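Local coordinates for enoyl-[acyl-carrier-protein] reductase [FMN] (Thermotoga maritima, PDB 5GVJ) that probably reduces the double bond of enoyl-[acyl-carrier-protein] thioesters with NADH and a bound FMN, a step of bacterial fatty-acid synthesis, at residues M48-L53 with S76-D81; V91-F96 with K114-V119. The protein carries 1 engineered substitution. One frame throughout, in Å; residues are numbered along the deposited sequence.

Contact 1 of 2, residues M48-L53 with S76-D81; sequences MKPDDL and SPWADD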
ATOM      1  N   MET A  48      -3.340  25.529 -16.115  1.00 27.51           N
ATOM      2  CA  MET A  48      -2.626  26.690 -16.616  1.00 26.62           C
ATOM      3  C   MET A  48      -2.705  26.781 -18.134  1.00 29.17           C
ATOM      4  O   MET A  48      -2.786  25.769 -18.837  1.00 30.59           O
ATOM      5  CB  MET A  48      -1.159  26.659 -16.178  1.00 28.28           C
ATOM      6  CG  MET A  48      -0.917  26.991 -14.710  1.00 21.96           C
ATOM      7  SD  MET A  48       0.859  27.048 -14.399  1.00 25.10           S
ATOM      8  CE  MET A  48       0.938  27.315 -12.631  1.00 20.46           C
ATOM      9  N   LYS A  49      -2.706  28.021 -18.627  1.00 31.47           N
ATOM     10  CA  LYS A  49      -2.418  28.343 -20.014  1.00 31.17           C
ATOM     11  C   LYS A  49      -0.938  28.661 -20.149  1.00 27.79           C
ATOM     12  O   LYS A  49      -0.278  28.984 -19.155  1.00 26.15           O
ATOM     13  CB  LYS A  49      -3.274  29.527 -20.470  1.00 36.45           C
ATOM     14  CG  LYS A  49      -4.762  29.201 -20.568  1.00 38.03           C
ATOM     15  CD  LYS A  49      -5.598  30.424 -20.922  1.00 43.59           C
ATOM     16  CE  LYS A  49      -6.804  30.558 -19.999  1.00 52.19           C
ATOM     17  NZ  LYS A  49      -7.178  29.260 -19.363  1.00 52.14           N
ATOM     18  N   PRO A  50      -0.372  28.550 -21.360  1.00 30.88           N
ATOM     19  CA  PRO A  50       1.074  28.783 -21.511  1.00 27.63           C
ATOM     20  C   PRO A  50       1.569  30.052 -20.839  1.00 31.50           C
ATOM     21  O   PRO A  50       2.619  30.016 -20.184  1.00 29.19           O
ATOM     22  CB  PRO A  50       1.252  28.831 -23.035  1.00 28.84           C
ATOM     23  CG  PRO A  50       0.202  27.928 -23.545  1.00 24.96           C
ATOM     24  CD  PRO A  50      -0.986  28.131 -22.632  1.00 33.05           C
ATOM     25  N   ASP A  51       0.831  31.163 -20.951  1.00 27.67           N
ATOM     26  CA  ASP A  51       1.265  32.397 -20.305  1.00 30.23           C
ATOM     27  C   ASP A  51       1.367  32.225 -18.797  1.00 29.46           C
ATOM     28  O   ASP A  51       2.331  32.685 -18.180  1.00 28.39           O
ATOM     29  CB  ASP A  51       0.307  33.540 -20.641  1.00 40.44           C
ATOM     30  CG  ASP A  51       0.689  34.266 -21.914  1.00 50.29           C
ATOM     31  OD1 ASP A  51       1.893  34.563 -22.082  1.00 51.33           O
ATOM     32  OD2 ASP A  51      -0.210  34.541 -22.741  1.00 55.35           O
ATOM     33  N   ASP A  52       0.373  31.572 -18.191  1.00 28.18           N
ATOM     34  CA  ASP A  52       0.393  31.312 -16.755  1.00 25.12           C
ATOM     35  C   ASP A  52       1.635  30.527 -16.350  1.00 26.78           C
ATOM     36  O   ASP A  52       2.295  30.855 -15.354  1.00 23.60           O
ATOM     37  CB  ASP A  52      -0.866  30.544 -16.353  1.00 26.99           C
ATOM     38  CG  ASP A  52      -2.137  31.267 -16.736  1.00 32.04           C
ATOM     39  OD1 ASP A  52      -2.174  32.507 -16.590  1.00 31.29           O
ATOM     40  OD2 ASP A  52      -3.100  30.596 -17.171  1.00 31.43           O
ATOM     41  N   LEU A  53       1.962  29.468 -17.106  1.00 24.52           N
ATOM     42  CA  LEU A  53       3.139  28.670 -16.779  1.00 21.01           C
ATOM     43  C   LEU A  53       4.419  29.482 -16.906  1.00 21.27           C
ATOM     44  O   LEU A  53       5.310  29.365 -16.059  1.00 20.84           O
ATOM     45  CB  LEU A  53       3.214  27.427 -17.668  1.00 19.62           C
ATOM     46  CG  LEU A  53       4.446  26.551 -17.410  1.00 18.93           C
ATOM     47  CD1 LEU A  53       4.547  26.163 -15.937  1.00 17.83           C
ATOM     48  CD2 LEU A  53       4.401  25.304 -18.271  1.00 18.54           C
ATOM     49  N   SER A  76      -5.003  18.020 -20.933  1.00 31.13           N
ATOM     50  CA  SER A  76      -5.242  19.449 -21.039  1.00 31.67           C
ATOM     51  C   SER A  76      -5.255  19.868 -22.509  1.00 31.01           C
ATOM     52  O   SER A  76      -4.451  19.371 -23.306  1.00 27.77           O
ATOM     53  CB  SER A  76      -4.174  20.232 -20.278  1.00 28.70           C
ATOM     54  OG  SER A  76      -4.112  21.572 -20.743  1.00 30.05           O
ATOM     55  N   PRO A  77      -6.156  20.770 -22.900  1.00 35.31           N
ATOM     56  CA  PRO A  77      -6.122  21.289 -24.279  1.00 37.01           C
ATOM     57  C   PRO A  77      -4.832  22.007 -24.627  1.00 38.24           C
ATOM     58  O   PRO A  77      -4.524  22.151 -25.817  1.00 37.03           O
ATOM     59  CB  PRO A  77      -7.319  22.251 -24.326  1.00 33.57           C
ATOM     60  CG  PRO A  77      -7.576  22.607 -22.908  1.00 36.56           C
ATOM     61  CD  PRO A  77      -7.225  21.390 -22.098  1.00 32.01           C
ATOM     62  N   TRP A  78      -4.072  22.473 -23.636  1.00 35.39           N
ATOM     63  CA  TRP A  78      -2.843  23.215 -23.885  1.00 33.70           C
ATOM     64  C   TRP A  78      -1.592  22.359 -23.707  1.00 30.51           C
ATOM     65  O   TRP A  78      -0.496  22.908 -23.539  1.00 29.53           O
ATOM     66  CB  TRP A  78      -2.767  24.435 -22.968  1.00 34.98           C
ATOM     67  CG  TRP A  78      -3.893  25.417 -23.130  1.00 41.06           C
ATOM     68  CD1 TRP A  78      -5.039  25.491 -22.384  1.00 41.99           C
ATOM     69  CD2 TRP A  78      -3.969  26.482 -24.084  1.00 40.53           C
ATOM     70  NE1 TRP A  78      -5.824  26.532 -22.822  1.00 39.31           N
ATOM     71  CE2 TRP A  78      -5.188  27.157 -23.863  1.00 42.69           C
ATOM     72  CE3 TRP A  78      -3.126  26.930 -25.107  1.00 41.42           C
ATOM     73  CZ2 TRP A  78      -5.585  28.252 -24.630  1.00 42.47           C
ATOM     74  CZ3 TRP A  78      -3.523  28.026 -25.866  1.00 42.88           C
ATOM     75  CH2 TRP A  78      -4.740  28.669 -25.624  1.00 43.28           C
ATOM     76  N   ALA A  79      -1.727  21.032 -23.767  1.00 27.47           N
ATOM     77  CA  ALA A  79      -0.618  20.158 -23.387  1.00 28.48           C
ATOM     78  C   ALA A  79       0.586  20.340 -24.308  1.00 27.60           C
ATOM     79  O   ALA A  79       1.718  20.502 -23.832  1.00 26.43           O
ATOM     80  CB  ALA A  79      -1.081  18.698 -23.368  1.00 25.15           C
ATOM     81  N   ASP A  80       0.367  20.309 -25.629  1.00 26.16           N
ATOM     82  CA  ASP A  80       1.459  20.540 -26.577  1.00 27.40           C
ATOM     83  C   ASP A  80       2.181  21.850 -26.278  1.00 24.99           C
ATOM     84  O   ASP A  80       3.415  21.895 -26.199  1.00 25.33           O
ATOM     85  CB  ASP A  80       0.937  20.576 -28.019  1.00 28.36           C
ATOM     86  CG  ASP A  80       0.247  19.300 -28.439  1.00 37.52           C
ATOM     87  OD1 ASP A  80      -0.687  19.404 -29.265  1.00 46.10           O
ATOM     88  OD2 ASP A  80       0.636  18.202 -27.974  1.00 35.77           O
ATOM     89  N   ASP A  81       1.416  22.934 -26.123  1.00 26.41           N
ATOM     90  CA  ASP A  81       2.009  24.244 -25.876  1.00 23.78           C
ATOM     91  C   ASP A  81       2.703  24.317 -24.523  1.00 25.77           C
ATOM     92  O   ASP A  81       3.698  25.035 -24.386  1.00 25.62           O
ATOM     93  CB  ASP A  81       0.940  25.330 -25.965  1.00 29.61           C
ATOM     94  CG  ASP A  81       0.413  25.502 -27.365  1.00 34.80           C
ATOM     95  OD1 ASP A  81       1.197  25.298 -28.310  1.00 35.35           O
ATOM     96  OD2 ASP A  81      -0.778  25.838 -27.521  1.00 41.64           O
TER
HETATM   97  O   HOH W   1      -3.497  22.949 -18.567  1.00 31.85           O
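Lys49 and Trp78, each an N-cap, bring the starts of helices 50-63 and 79-88 together, with Lys49 CA and Trp78 CA 6.4 Å apart; Pro50 CA lies equally far from Asp81 CA. These helices follow strands 41-44 and 68-73 at the C-terminal, active-site end of the TIM barrel; Met48 lies about 7 Å from the FMN-binding Ala23, side chain to side chain. Trp78 CG is anti to the carbonyl carbon (chi1 -60°), which lays the indole against Lys49 and Pro50. Lys49 CG sits over the five-membered ring of Trp78, 4.0 Å from its centroid, a CH-pi contact using the lysine's aliphatic part. From the same side, Pro50 CD reaches Trp78 CE3 at 3.5 Å, and Pro50 CG rests 3.6 Å from Asp81 CB. Proline suits a helix's first turn, whose N-H groups have no carbonyl four residues back. With an alanine at Pro50, the CG and CD contacts go, and the indole would probably be somewhat freer to shift. Asp52 OD2 accepts from Lys49 N at 3.0 Å, Ser76 OG from Trp78 N in an ST turn; a water joins Ser76 OG to Met48 O. Polar bonds thus shape each helix start, while apolar surface and water join the two.

Contact 2 of 2, residues V91-F96 with K114-V119; sequences VPVVTF and KVIPVV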
ATOM      1  N   VAL A  91      13.154  24.190 -18.477  1.00 18.00           N
ATOM      2  CA  VAL A  91      12.677  23.514 -17.260  1.00 16.00           C
ATOM      3  C   VAL A  91      13.479  22.232 -17.036  1.00 19.10           C
ATOM      4  O   VAL A  91      13.569  21.386 -17.948  1.00 16.34           O
ATOM      5  CB  VAL A  91      11.178  23.220 -17.374  1.00 18.46           C
ATOM      6  CG1 VAL A  91      10.739  22.266 -16.296  1.00 17.04           C
ATOM      7  CG2 VAL A  91      10.388  24.535 -17.273  1.00 16.78           C
ATOM      8  N   PRO A  92      14.105  22.041 -15.873  1.00 14.92           N
ATOM      9  CA  PRO A  92      15.022  20.898 -15.730  1.00 21.11           C
ATOM     10  C   PRO A  92      14.318  19.552 -15.697  1.00 16.14           C
ATOM     11  O   PRO A  92      14.911  18.557 -16.126  1.00 18.03           O
ATOM     12  CB  PRO A  92      15.743  21.173 -14.400  1.00 19.96           C
ATOM     13  CG  PRO A  92      15.403  22.555 -14.028  1.00 17.44           C
ATOM     14  CD  PRO A  92      14.112  22.909 -14.686  1.00 17.10           C
ATOM     15  N   VAL A  93      13.085  19.490 -15.194  1.00 18.67           N
ATOM     16  CA  VAL A  93      12.384  18.232 -14.935  1.00 16.16           C
ATOM     17  C   VAL A  93      10.923  18.410 -15.320  1.00 17.73           C
ATOM     18  O   VAL A  93      10.294  19.399 -14.932  1.00 14.44           O
ATOM     19  CB  VAL A  93      12.478  17.805 -13.457  1.00 15.12           C
ATOM     20  CG1 VAL A  93      11.786  16.443 -13.257  1.00 14.55           C
ATOM     21  CG2 VAL A  93      13.929  17.765 -12.991  1.00 16.89           C
ATOM     22  N   VAL A  94      10.375  17.463 -16.080  1.00 16.87           N
ATOM     23  CA  VAL A  94       8.954  17.481 -16.410  1.00 15.07           C
ATOM     24  C   VAL A  94       8.342  16.145 -16.015  1.00 15.25           C
ATOM     25  O   VAL A  94       8.849  15.085 -16.400  1.00 16.91           O
ATOM     26  CB  VAL A  94       8.701  17.800 -17.896  1.00 18.23           C
ATOM     27  CG1 VAL A  94       7.215  17.678 -18.229  1.00 17.62           C
ATOM     28  CG2 VAL A  94       9.170  19.230 -18.198  1.00 17.00           C
ATOM     29  N   THR A  95       7.277  16.198 -15.216  1.00 18.81           N
ATOM     30  CA  THR A  95       6.457  15.034 -14.918  1.00 17.13           C
ATOM     31  C   THR A  95       5.176  15.131 -15.728  1.00 19.95           C
ATOM     32  O   THR A  95       4.772  16.214 -16.158  1.00 16.52           O
ATOM     33  CB  THR A  95       6.116  14.913 -13.419  1.00 16.07           C
ATOM     34  OG1 THR A  95       5.235  15.965 -13.011  1.00 17.70           O
ATOM     35  CG2 THR A  95       7.365  14.933 -12.553  1.00 18.42           C
ATOM     36  N   PHE A  96       4.547  13.975 -15.948  1.00 15.73           N
ATOM     37  CA  PHE A  96       3.314  13.892 -16.713  1.00 18.55           C
ATOM     38  C   PHE A  96       2.272  13.124 -15.921  1.00 23.79           C
ATOM     39  O   PHE A  96       2.601  12.212 -15.157  1.00 25.83           O
ATOM     40  CB  PHE A  96       3.519  13.191 -18.061  1.00 19.74           C
ATOM     41  CG  PHE A  96       4.250  14.015 -19.075  1.00 19.55           C
ATOM     42  CD1 PHE A  96       3.575  14.949 -19.842  1.00 19.42           C
ATOM     43  CD2 PHE A  96       5.612  13.842 -19.277  1.00 20.02           C
ATOM     44  CE1 PHE A  96       4.245  15.704 -20.793  1.00 18.81           C
ATOM     45  CE2 PHE A  96       6.284  14.590 -20.216  1.00 16.96           C
ATOM     46  CZ  PHE A  96       5.597  15.523 -20.980  1.00 20.75           C
ATOM     47  N   LYS A 114      14.855  16.281 -17.946  1.00 21.48           N
ATOM     48  CA  LYS A 114      14.608  14.943 -17.401  1.00 15.95           C
ATOM     49  C   LYS A 114      13.105  14.698 -17.381  1.00 20.00           C
ATOM     50  O   LYS A 114      12.342  15.537 -16.888  1.00 19.15           O
ATOM     51  CB  LYS A 114      15.189  14.785 -15.997  1.00 17.70           C
ATOM     52  CG  LYS A 114      16.678  15.121 -15.882  1.00 21.04           C
ATOM     53  CD  LYS A 114      17.517  14.185 -16.740  1.00 27.60           C
ATOM     54  CE  LYS A 114      18.997  14.303 -16.390  1.00 32.37           C
ATOM     55  NZ  LYS A 114      19.452  15.717 -16.381  1.00 35.91           N
ATOM     56  N   VAL A 115      12.680  13.555 -17.920  1.00 18.14           N
ATOM     57  CA  VAL A 115      11.265  13.266 -18.130  1.00 15.08           C
ATOM     58  C   VAL A 115      10.862  12.126 -17.204  1.00 16.26           C
ATOM     59  O   VAL A 115      11.470  11.049 -17.237  1.00 13.10           O
ATOM     60  CB  VAL A 115      10.982  12.923 -19.599  1.00 19.55           C
ATOM     61  CG1 VAL A 115       9.510  12.642 -19.799  1.00 18.74           C
ATOM     62  CG2 VAL A 115      11.447  14.085 -20.502  1.00 15.69           C
ATOM     63  N   ILE A 116       9.845  12.366 -16.375  1.00 17.46           N
ATOM     64  CA  ILE A 116       9.422  11.388 -15.372  1.00 16.01           C
ATOM     65  C   ILE A 116       7.908  11.210 -15.441  1.00 18.38           C
ATOM     66  O   ILE A 116       7.179  11.914 -14.731  1.00 16.71           O
ATOM     67  CB  ILE A 116       9.853  11.814 -13.956  1.00 18.15           C
ATOM     68  CG1 ILE A 116      11.356  12.097 -13.918  1.00 14.62           C
ATOM     69  CG2 ILE A 116       9.537  10.695 -12.940  1.00 16.44           C
ATOM     70  CD1 ILE A 116      11.867  12.557 -12.555  1.00 14.62           C
ATOM     71  N   PRO A 117       7.398  10.285 -16.261  1.00 19.32           N
ATOM     72  CA  PRO A 117       5.951  10.042 -16.301  1.00 19.13           C
ATOM     73  C   PRO A 117       5.461   9.426 -14.999  1.00 20.42           C
ATOM     74  O   PRO A 117       6.179   8.674 -14.342  1.00 20.83           O
ATOM     75  CB  PRO A 117       5.783   9.047 -17.465  1.00 20.05           C
ATOM     76  CG  PRO A 117       7.069   9.097 -18.237  1.00 17.84           C
ATOM     77  CD  PRO A 117       8.126   9.432 -17.209  1.00 15.25           C
ATOM     78  N   VAL A 118       4.225   9.749 -14.634  1.00 21.74           N
ATOM     79  CA  VAL A 118       3.538   9.081 -13.527  1.00 21.70           C
ATOM     80  C   VAL A 118       2.764   7.904 -14.107  1.00 20.20           C
ATOM     81  O   VAL A 118       2.065   8.050 -15.114  1.00 23.66           O
ATOM     82  CB  VAL A 118       2.607  10.055 -12.778  1.00 19.97           C
ATOM     83  CG1 VAL A 118       1.924   9.370 -11.601  1.00 20.00           C
ATOM     84  CG2 VAL A 118       3.379  11.289 -12.287  1.00 19.95           C
ATOM     85  N   VAL A 119       2.919   6.724 -13.508  1.00 22.44           N
ATOM     86  CA  VAL A 119       2.286   5.516 -14.022  1.00 22.11           C
ATOM     87  C   VAL A 119       1.538   4.828 -12.890  1.00 22.51           C
ATOM     88  O   VAL A 119       1.901   4.945 -11.717  1.00 18.00           O
ATOM     89  CB  VAL A 119       3.301   4.542 -14.662  1.00 19.15           C
ATOM     90  CG1 VAL A 119       4.091   5.237 -15.775  1.00 26.40           C
ATOM     91  CG2 VAL A 119       4.241   3.982 -13.612  1.00 18.82           C
TER
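Pro92 O accepts from Lys114 N where strands 93-97 and 114-119 begin to run side by side, parallel, their axes 4.5 Å apart at closest and 19° from alignment. Val94 N then gives to Lys114 O, and Val94 O accepts from Ile116 N, each at 2.9 Å; further on Val118 N reaches Phe96 O by a more bent bond, 151° at the hydrogen. Pro117, lacking an N-H, sits between the donors Ile116 and Val118, so it costs this ladder nothing.

Beta-branched residues, which favour extended backbone, fill most positions. On one face Val93 CG1 touches Ile116 CD1 at 3.9 Å; this valine methyl lies opposite its own backbone N (chi1 -177°), on the side of the partner strand. Thr95 shares that face: its CB lies 3.4 Å from Ile116 O, while OG1 is hydrogen-bonded to Asn71 OD1, giving the buried hydroxyl a partner. The other face carries Val94, Val115 and Phe96. Val115 CG1 meets the Phe96 ring at its edge, in the ring plane, 3.8 Å from CE2, whereas Val94 CG1 lies over a face of that ring. Leu108 of helix 102-110 packs on both Phe96 and Val115, and the large Phe96 suits the space between strand and helix. Val118 CG2 presses close to Phe96 O, and its side chain also touches Glu139, which binds FMN in this enzyme, though none is bound here. Strand, covering helix and neighbouring strand form a beta-alpha-beta crossover, the step from which a TIM barrel is built.

In the fold
From the N terminus, the chain leaves strand 41-44 and enters helix 50-63, then runs through strand 68-73 to helix 79-88. Contact 1 closes this excursion at the surface, bringing together the starts of two successive helices. Only after it closes does contact 2 open: helix 79-88 leads into strand 93-97, and helix 102-110 carries the chain to the adjacent strand 114-119. The two loops therefore stand in series, neither nesting nor crossing. Their centres are about 16 Å apart and their nearest atoms about 6 Å apart, without touching. Contact 1 joins two neighbouring helices of the outer layer at their starts, while contact 2 joins neighbouring strands of the barrel wall.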